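Local coordinates for uncharacterized protein VP1736 (Vibrio parahaemolyticus, PDB 3LXQ), which is of unknown function but belongs to the sulfatase family of the alkaline phosphatase superfamily, at residues Trp121-Met126 / Ile323-Ile328; Asn343-Pro348 / Ile363-Thr368. One frame throughout, in Å; residues are numbered along the deposited sequence.

Contact 1 and contact 2 are both buried and lie side by side, their centres about 12 Å apart. Contact 1 joins two antiparallel strands of the large mixed sheet. Its polar bonds run between backbone atoms, and its side chains are mostly apolar. Contact 2 sets the start of helix 346-353 against the loop 363-368, which has no regular structure. Its one direct hydrogen bond uses a carboxylate, and two waters bridge the segments. The contacts share a core: Met346 of contact 2 packs on Phe123 and Met126 of contact 1, and the Trp121 ring reaches the backbone of Leu367 and Thr368.

Contact 1 of 2, residues Trp121-Met126 / Ile323-Ile328; sequences WQFTQM and IPALII
The Phe123 ring meets Ile327 with its edge: Phe123 CE1 lies 3.8 Å from Ile327 CD1, which sits near the ring plane. The two strands form an antiparallel pair in the mixed sheet of this alkaline phosphatase-like fold. Trp121 and Ile327 are a hydrogen-bonded pair: Trp121 N gives to Ile327 O and Ile327 N gives to Trp121 O, both at 2.9 Å. Their side chains run alongside each other on one face. Trp121 CG is anti to the backbone N (chi1 -172°), and the indole lies over Phe123 CZ. Its NE1 bonds to Asp337. Helix 346-353 packs on this face too. On the other face, Leu326 CD2 lies near Trp121 O.

Phe123 N binds Ala325 O, which also sits at the Phe123 ring edge, in the ring plane. Beyond this bond the strands separate, and water 1 fills in for direct bonds. It donates to Phe123 O and Ile323 O and accepts from Met126 N. Past the water, Ile323 N binds Met126 O at 3.0 Å. The selenomethionine Met126 has CG turned away from its own N (chi1 -177°), which brings CG to 3.7 Å from both Ile323 CG1 and Ala325 CB.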
ATOM      1  N   TRP A 121       5.451   9.411  11.636  1.00 38.47           N
ATOM      2  CA  TRP A 121       5.654   9.862  10.261  1.00 36.62           C
ATOM      3  C   TRP A 121       4.340   9.726   9.467  1.00 36.47           C
ATOM      4  O   TRP A 121       3.966   8.638   9.023  1.00 36.45           O
ATOM      5  CB  TRP A 121       6.806   9.064   9.649  1.00 35.45           C
ATOM      6  CG  TRP A 121       7.294   9.507   8.278  1.00 34.66           C
ATOM      7  CD1 TRP A 121       6.858  10.573   7.536  1.00 34.27           C
ATOM      8  CD2 TRP A 121       8.347   8.900   7.521  1.00 35.12           C
ATOM      9  NE1 TRP A 121       7.561  10.649   6.358  1.00 34.37           N
ATOM     10  CE2 TRP A 121       8.483   9.638   6.327  1.00 35.13           C
ATOM     11  CE3 TRP A 121       9.179   7.796   7.732  1.00 36.25           C
ATOM     12  CZ2 TRP A 121       9.404   9.300   5.343  1.00 36.58           C
ATOM     13  CZ3 TRP A 121      10.110   7.471   6.758  1.00 37.72           C
ATOM     14  CH2 TRP A 121      10.211   8.218   5.576  1.00 38.05           C
ATOM     15  N   GLN A 122       3.647  10.849   9.331  1.00 37.34           N
ATOM     16  CA  GLN A 122       2.309  10.926   8.751  1.00 38.01           C
ATOM     17  C   GLN A 122       2.459  11.414   7.329  1.00 36.24           C
ATOM     18  O   GLN A 122       3.190  12.381   7.083  1.00 36.41           O
ATOM     19  CB  GLN A 122       1.459  11.900   9.578  1.00 40.80           C
ATOM     20  CG  GLN A 122       0.288  12.561   8.860  1.00 42.20           C
ATOM     21  CD  GLN A 122      -0.356  13.678   9.681  1.00 48.25           C
ATOM     22  OE1 GLN A 122       0.040  13.938  10.821  1.00 52.19           O
ATOM     23  NE2 GLN A 122      -1.356  14.343   9.103  1.00 49.13           N
ATOM     24  N   PHE A 123       1.808  10.740   6.381  1.00 35.14           N
ATOM     25  CA  PHE A 123       1.889  11.162   4.972  1.00 33.43           C
ATOM     26  C   PHE A 123       0.569  11.800   4.594  1.00 33.85           C
ATOM     27  O   PHE A 123      -0.468  11.142   4.648  1.00 35.53           O
ATOM     28  CB  PHE A 123       2.170   9.965   4.053  1.00 32.98           C
ATOM     29  CG  PHE A 123       3.503   9.300   4.282  1.00 31.79           C
ATOM     30  CD1 PHE A 123       3.669   8.378   5.310  1.00 33.56           C
ATOM     31  CD2 PHE A 123       4.577   9.576   3.457  1.00 31.96           C
ATOM     32  CE1 PHE A 123       4.904   7.744   5.507  1.00 34.20           C
ATOM     33  CE2 PHE A 123       5.820   8.955   3.650  1.00 33.83           C
ATOM     34  CZ  PHE A 123       5.979   8.040   4.668  1.00 33.99           C
ATOM     35  N   THR A 124       0.591  13.074   4.221  1.00 33.74           N
ATOM     36  CA  THR A 124      -0.660  13.806   3.990  1.00 35.30           C
ATOM     37  C   THR A 124      -1.027  13.830   2.523  1.00 33.92           C
ATOM     38  O   THR A 124      -2.119  14.274   2.160  1.00 35.85           O
ATOM     39  CB  THR A 124      -0.615  15.259   4.518  1.00 37.20           C
ATOM     40  OG1 THR A 124       0.289  16.038   3.716  1.00 36.74           O
ATOM     41  CG2 THR A 124      -0.181  15.289   5.977  1.00 39.70           C
ATOM     42  N   GLN A 125      -0.116  13.342   1.687  1.00 32.91           N
ATOM     43  CA  GLN A 125      -0.342  13.264   0.247  1.00 32.51           C
ATOM     44  C   GLN A 125      -0.031  11.875  -0.321  1.00 31.99           C
ATOM     45  O   GLN A 125       0.604  11.767  -1.359  1.00 30.57           O
ATOM     46  CB  GLN A 125       0.483  14.328  -0.498  1.00 33.31           C
ATOM     47  CG  GLN A 125      -0.042  15.741  -0.319  1.00 35.44           C
ATOM     48  CD  GLN A 125      -1.449  15.924  -0.865  1.00 37.59           C
ATOM     49  OE1 GLN A 125      -2.273  16.619  -0.268  1.00 40.09           O
ATOM     50  NE2 GLN A 125      -1.724  15.317  -2.012  1.00 36.88           N
HETATM   51  N   MSE A 126      -0.513  10.846   0.374  1.00 33.08           N
HETATM   52  CA  MSE A 126      -0.382   9.450  -0.007  1.00 35.25           C
HETATM   53  C   MSE A 126      -1.543   8.988  -0.887  1.00 36.67           C
HETATM   54  O   MSE A 126      -2.707   9.228  -0.570  1.00 36.52           O
HETATM   55  CB  MSE A 126      -0.336   8.574   1.249  1.00 36.09           C
HETATM   56  CG  MSE A 126      -0.140   7.090   0.968  1.00 38.31           C
HETATM   57 SE   MSE A 126       1.545   6.651   0.087  1.00 40.84          SE
HETATM   58  CE  MSE A 126       2.761   7.537   1.327  1.00 39.43           C
ATOM     59  N   ILE A 323      -5.359   8.421   0.678  1.00 33.05           N
ATOM     60  CA  ILE A 323      -5.392   7.447   1.756  1.00 33.01           C
ATOM     61  C   ILE A 323      -4.466   7.895   2.874  1.00 33.76           C
ATOM     62  O   ILE A 323      -3.520   8.640   2.632  1.00 34.52           O
ATOM     63  CB  ILE A 323      -5.001   6.009   1.267  1.00 31.98           C
ATOM     64  CG1 ILE A 323      -3.684   6.006   0.479  1.00 30.84           C
ATOM     65  CG2 ILE A 323      -6.086   5.432   0.380  1.00 31.55           C
ATOM     66  CD1 ILE A 323      -3.003   4.624   0.415  1.00 28.39           C
ATOM     67  N   PRO A 324      -4.753   7.468   4.112  1.00 34.56           N
ATOM     68  CA  PRO A 324      -3.809   7.705   5.198  1.00 35.40           C
ATOM     69  C   PRO A 324      -2.615   6.769   5.098  1.00 35.14           C
ATOM     70  O   PRO A 324      -2.721   5.678   4.544  1.00 34.72           O
ATOM     71  CB  PRO A 324      -4.626   7.360   6.444  1.00 36.04           C
ATOM     72  CG  PRO A 324      -5.614   6.334   5.966  1.00 35.33           C
ATOM     73  CD  PRO A 324      -5.960   6.758   4.571  1.00 33.90           C
ATOM     74  N   ALA A 325      -1.477   7.211   5.613  1.00 35.71           N
ATOM     75  CA  ALA A 325      -0.326   6.343   5.773  1.00 35.64           C
ATOM     76  C   ALA A 325       0.428   6.873   6.956  1.00 36.78           C
ATOM     77  O   ALA A 325       0.639   8.073   7.065  1.00 37.50           O
ATOM     78  CB  ALA A 325       0.554   6.348   4.523  1.00 34.35           C
ATOM     79  N   LEU A 326       0.813   5.970   7.848  1.00 37.83           N
ATOM     80  CA  LEU A 326       1.518   6.330   9.067  1.00 39.62           C
ATOM     81  C   LEU A 326       2.608   5.322   9.331  1.00 40.01           C
ATOM     82  O   LEU A 326       2.354   4.125   9.368  1.00 39.37           O
ATOM     83  CB  LEU A 326       0.533   6.345  10.246  1.00 41.05           C
ATOM     84  CG  LEU A 326       0.841   6.845  11.672  1.00 43.17           C
ATOM     85  CD1 LEU A 326       0.877   5.683  12.637  1.00 46.25           C
ATOM     86  CD2 LEU A 326       2.098   7.702  11.811  1.00 44.43           C
ATOM     87  N   ILE A 327       3.831   5.804   9.509  1.00 40.95           N
ATOM     88  CA  ILE A 327       4.901   4.934   9.943  1.00 41.45           C
ATOM     89  C   ILE A 327       5.213   5.331  11.378  1.00 44.06           C
ATOM     90  O   ILE A 327       5.440   6.502  11.686  1.00 44.80           O
ATOM     91  CB  ILE A 327       6.144   5.011   9.033  1.00 41.35           C
ATOM     92  CG1 ILE A 327       5.799   4.554   7.603  1.00 38.98           C
ATOM     93  CG2 ILE A 327       7.288   4.177   9.620  1.00 41.80           C
ATOM     94  CD1 ILE A 327       6.950   4.709   6.602  1.00 36.96           C
ATOM     95  N   ILE A 328       5.187   4.342  12.255  1.00 45.33           N
ATOM     96  CA  ILE A 328       5.306   4.582  13.677  1.00 47.93           C
ATOM     97  C   ILE A 328       6.175   3.487  14.288  1.00 49.47           C
ATOM     98  O   ILE A 328       6.205   2.346  13.811  1.00 48.45           O
ATOM     99  CB  ILE A 328       3.903   4.688  14.350  1.00 48.16           C
ATOM    100  CG1 ILE A 328       4.013   5.135  15.814  1.00 51.18           C
ATOM    101  CG2 ILE A 328       3.102   3.391  14.180  1.00 46.54           C
ATOM    102  CD1 ILE A 328       2.689   5.645  16.405  1.00 53.27           C
TER
HETATM  103  O   HOH W   1      -2.401  11.119   2.599  1.00 34.17           O

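Contact 2 of 2, residues Asn343-Pro348 / Ile363-Thr368; sequences NIDMPP and IGRDLT
Asp345 and Arg365 run alongside each other in the same direction, with carboxylate and guanidinium planes only 18° apart. Their charged atoms do not touch. Instead, the Arg365 backbone N donates to Asp345 OD1 at 2.9 Å, nearly straight at 164°. It meets the oxygen from above the carboxylate plane. Arg365 CD also passes 3.5 Å from Asp345 OD1, because the arginine chain bends at chi2 (76°). Water 3 joins the two ends: it donates to Asp345 OD2 and accepts from Arg365 NH1, lying in the guanidinium plane at its edge. Both groups have further partners. Asp345 OD1 forms a salt bridge with Arg377 and OD2 accepts from Asn342 N, while Arg365 binds the carbonyls of Ser60, Ser61 and Asp375. These bonds fix the rotation of both groups, and the positive neighbours would probably favour a charged Asp345.

Gly364 packs closely against the 3-10 segment 343-345 and Pro348. Its CA lies 3.2 Å from Asp345 OD1, and Pro348 CG sits 3.3 Å from Gly364 O. Water 2 links Ile344 O to Gly364 N. On the other side of Asp345, Leu367 CD1 touches Asp345 CB at 3.7 Å. The selenomethionine Met346 lies crosswise to Leu367, with Met346 CE 3.6 Å from Leu367 CD1.

Farther along the loop, Asp366 OD1 accepts from Thr368 N, and Asp366 OD2 binds Ser352 of the helix. The loop thus packs along helix 346-353 and the 3-10 segment before it, and closes residues 366-368 in an Asx turn.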
ATOM      1  N   ASN A 343       1.435   4.221  -2.447  1.00 27.20           N
ATOM      2  CA  ASN A 343       1.695   3.063  -1.593  1.00 27.53           C
ATOM      3  C   ASN A 343       2.802   2.120  -2.108  1.00 27.30           C
ATOM      4  O   ASN A 343       3.420   1.416  -1.316  1.00 27.90           O
ATOM      5  CB  ASN A 343       0.400   2.295  -1.255  1.00 27.37           C
ATOM      6  CG  ASN A 343      -0.450   1.958  -2.467  1.00 26.48           C
ATOM      7  OD1 ASN A 343      -0.126   2.289  -3.616  1.00 25.94           O
ATOM      8  ND2 ASN A 343      -1.566   1.279  -2.207  1.00 27.42           N
ATOM      9  N   ILE A 344       3.065   2.117  -3.420  1.00 26.54           N
ATOM     10  CA  ILE A 344       4.226   1.383  -3.958  1.00 26.39           C
ATOM     11  C   ILE A 344       5.595   1.970  -3.521  1.00 27.10           C
ATOM     12  O   ILE A 344       6.632   1.309  -3.681  1.00 27.67           O
ATOM     13  CB  ILE A 344       4.191   1.236  -5.503  1.00 26.02           C
ATOM     14  CG1 ILE A 344       4.285   2.599  -6.189  1.00 25.35           C
ATOM     15  CG2 ILE A 344       2.943   0.473  -5.975  1.00 25.69           C
ATOM     16  CD1 ILE A 344       4.743   2.520  -7.613  1.00 25.03           C
ATOM     17  N   ASP A 345       5.599   3.177  -2.955  1.00 27.67           N
ATOM     18  CA  ASP A 345       6.818   3.753  -2.360  1.00 28.60           C
ATOM     19  C   ASP A 345       7.048   3.230  -0.946  1.00 29.64           C
ATOM     20  O   ASP A 345       8.133   3.392  -0.375  1.00 30.59           O
ATOM     21  CB  ASP A 345       6.762   5.290  -2.326  1.00 28.99           C
ATOM     22  CG  ASP A 345       6.530   5.905  -3.701  1.00 28.18           C
ATOM     23  OD1 ASP A 345       7.070   5.376  -4.680  1.00 27.57           O
ATOM     24  OD2 ASP A 345       5.810   6.924  -3.801  1.00 28.26           O
HETATM   25  N   MSE A 346       6.031   2.599  -0.379  1.00 29.83           N
HETATM   26  CA  MSE A 346       6.151   2.141   0.986  1.00 31.58           C
HETATM   27  C   MSE A 346       7.137   0.971   1.150  1.00 32.02           C
HETATM   28  O   MSE A 346       7.988   1.031   2.031  1.00 33.39           O
HETATM   29  CB  MSE A 346       4.787   1.881   1.616  1.00 32.10           C
HETATM   30  CG  MSE A 346       3.955   3.145   1.774  1.00 33.37           C
HETATM   31 SE   MSE A 346       4.738   4.438   3.039  1.00 43.96          SE
HETATM   32  CE  MSE A 346       5.808   5.538   1.797  1.00 37.75           C
ATOM     33  N   PRO A 347       7.072  -0.053   0.272  1.00 31.08           N
ATOM     34  CA  PRO A 347       8.035  -1.131   0.536  1.00 31.98           C
ATOM     35  C   PRO A 347       9.507  -0.708   0.478  1.00 32.14           C
ATOM     36  O   PRO A 347      10.240  -1.117   1.359  1.00 33.34           O
ATOM     37  CB  PRO A 347       7.727  -2.197  -0.521  1.00 30.76           C
ATOM     38  CG  PRO A 347       6.467  -1.787  -1.181  1.00 29.63           C
ATOM     39  CD  PRO A 347       6.044  -0.436  -0.715  1.00 29.86           C
ATOM     40  N   PRO A 348       9.940   0.074  -0.554  1.00 31.32           N
ATOM     41  CA  PRO A 348      11.334   0.583  -0.520  1.00 32.11           C
ATOM     42  C   PRO A 348      11.647   1.449   0.707  1.00 33.53           C
ATOM     43  O   PRO A 348      12.740   1.349   1.281  1.00 34.33           O
ATOM     44  CB  PRO A 348      11.465   1.418  -1.817  1.00 30.77           C
ATOM     45  CG  PRO A 348      10.141   1.299  -2.540  1.00 30.33           C
ATOM     46  CD  PRO A 348       9.305   0.277  -1.871  1.00 29.67           C
ATOM     47  N   ILE A 363      10.522   0.303  -8.499  1.00 28.76           N
ATOM     48  CA  ILE A 363      10.751   1.661  -8.949  1.00 27.89           C
ATOM     49  C   ILE A 363      10.184   2.698  -7.968  1.00 26.83           C
ATOM     50  O   ILE A 363      10.355   3.902  -8.157  1.00 26.98           O
ATOM     51  CB  ILE A 363      10.231   1.902 -10.383  1.00 28.02           C
ATOM     52  CG1 ILE A 363       8.702   1.768 -10.446  1.00 27.30           C
ATOM     53  CG2 ILE A 363      10.915   0.942 -11.346  1.00 28.83           C
ATOM     54  CD1 ILE A 363       8.095   2.232 -11.757  1.00 24.70           C
ATOM     55  N   GLY A 364       9.528   2.220  -6.910  1.00 26.98           N
ATOM     56  CA  GLY A 364       9.063   3.089  -5.831  1.00 25.48           C
ATOM     57  C   GLY A 364      10.211   3.703  -5.037  1.00 25.54           C
ATOM     58  O   GLY A 364      11.304   3.140  -4.963  1.00 25.97           O
ATOM     59  N   ARG A 365       9.933   4.847  -4.418  1.00 24.83           N
ATOM     60  CA  ARG A 365      10.944   5.706  -3.808  1.00 25.20           C
ATOM     61  C   ARG A 365      11.210   5.302  -2.359  1.00 26.05           C
ATOM     62  O   ARG A 365      10.291   4.910  -1.631  1.00 25.68           O
ATOM     63  CB  ARG A 365      10.481   7.161  -3.841  1.00 24.70           C
ATOM     64  CG  ARG A 365      10.591   7.854  -5.193  1.00 25.82           C
ATOM     65  CD  ARG A 365       9.500   7.446  -6.199  1.00 24.43           C
ATOM     66  NE  ARG A 365       9.627   8.232  -7.431  1.00 23.86           N
ATOM     67  CZ  ARG A 365       9.125   9.459  -7.595  1.00 24.70           C
ATOM     68  NH1 ARG A 365       8.420  10.033  -6.624  1.00 22.17           N
ATOM     69  NH2 ARG A 365       9.320  10.116  -8.745  1.00 26.04           N
ATOM     70  N   ASP A 366      12.476   5.375  -1.967  1.00 26.34           N
ATOM     71  CA  ASP A 366      12.871   5.259  -0.568  1.00 27.27           C
ATOM     72  C   ASP A 366      12.724   6.654  -0.009  1.00 27.18           C
ATOM     73  O   ASP A 366      13.551   7.538  -0.257  1.00 27.99           O
ATOM     74  CB  ASP A 366      14.315   4.776  -0.462  1.00 27.45           C
ATOM     75  CG  ASP A 366      14.845   4.750   0.980  1.00 29.45           C
ATOM     76  OD1 ASP A 366      14.160   5.218   1.919  1.00 29.75           O
ATOM     77  OD2 ASP A 366      15.981   4.253   1.174  1.00 29.11           O
ATOM     78  N   LEU A 367      11.661   6.866   0.742  1.00 27.65           N
ATOM     79  CA  LEU A 367      11.315   8.226   1.148  1.00 28.16           C
ATOM     80  C   LEU A 367      12.016   8.655   2.437  1.00 29.39           C
ATOM     81  O   LEU A 367      11.763   9.747   2.946  1.00 29.63           O
ATOM     82  CB  LEU A 367       9.797   8.398   1.232  1.00 27.60           C
ATOM     83  CG  LEU A 367       9.099   8.287  -0.131  1.00 27.77           C
ATOM     84  CD1 LEU A 367       7.605   8.039   0.013  1.00 25.34           C
ATOM     85  CD2 LEU A 367       9.393   9.497  -1.034  1.00 27.45           C
ATOM     86  N   THR A 368      12.902   7.799   2.944  1.00 30.63           N
ATOM     87  CA  THR A 368      13.793   8.188   4.029  1.00 32.97           C
ATOM     88  C   THR A 368      14.867   9.128   3.477  1.00 33.00           C
ATOM     89  O   THR A 368      15.574   9.789   4.235  1.00 33.97           O
ATOM     90  CB  THR A 368      14.502   6.986   4.707  1.00 34.01           C
ATOM     91  OG1 THR A 368      15.368   6.344   3.767  1.00 34.07           O
ATOM     92  CG2 THR A 368      13.500   5.985   5.291  1.00 35.73           C
TER
HETATM   93  O   HOH W   2       8.012   0.023  -5.785  1.00 29.93           O
HETATM   94  O   HOH W   3       7.228   9.447  -4.076  1.00 29.87           O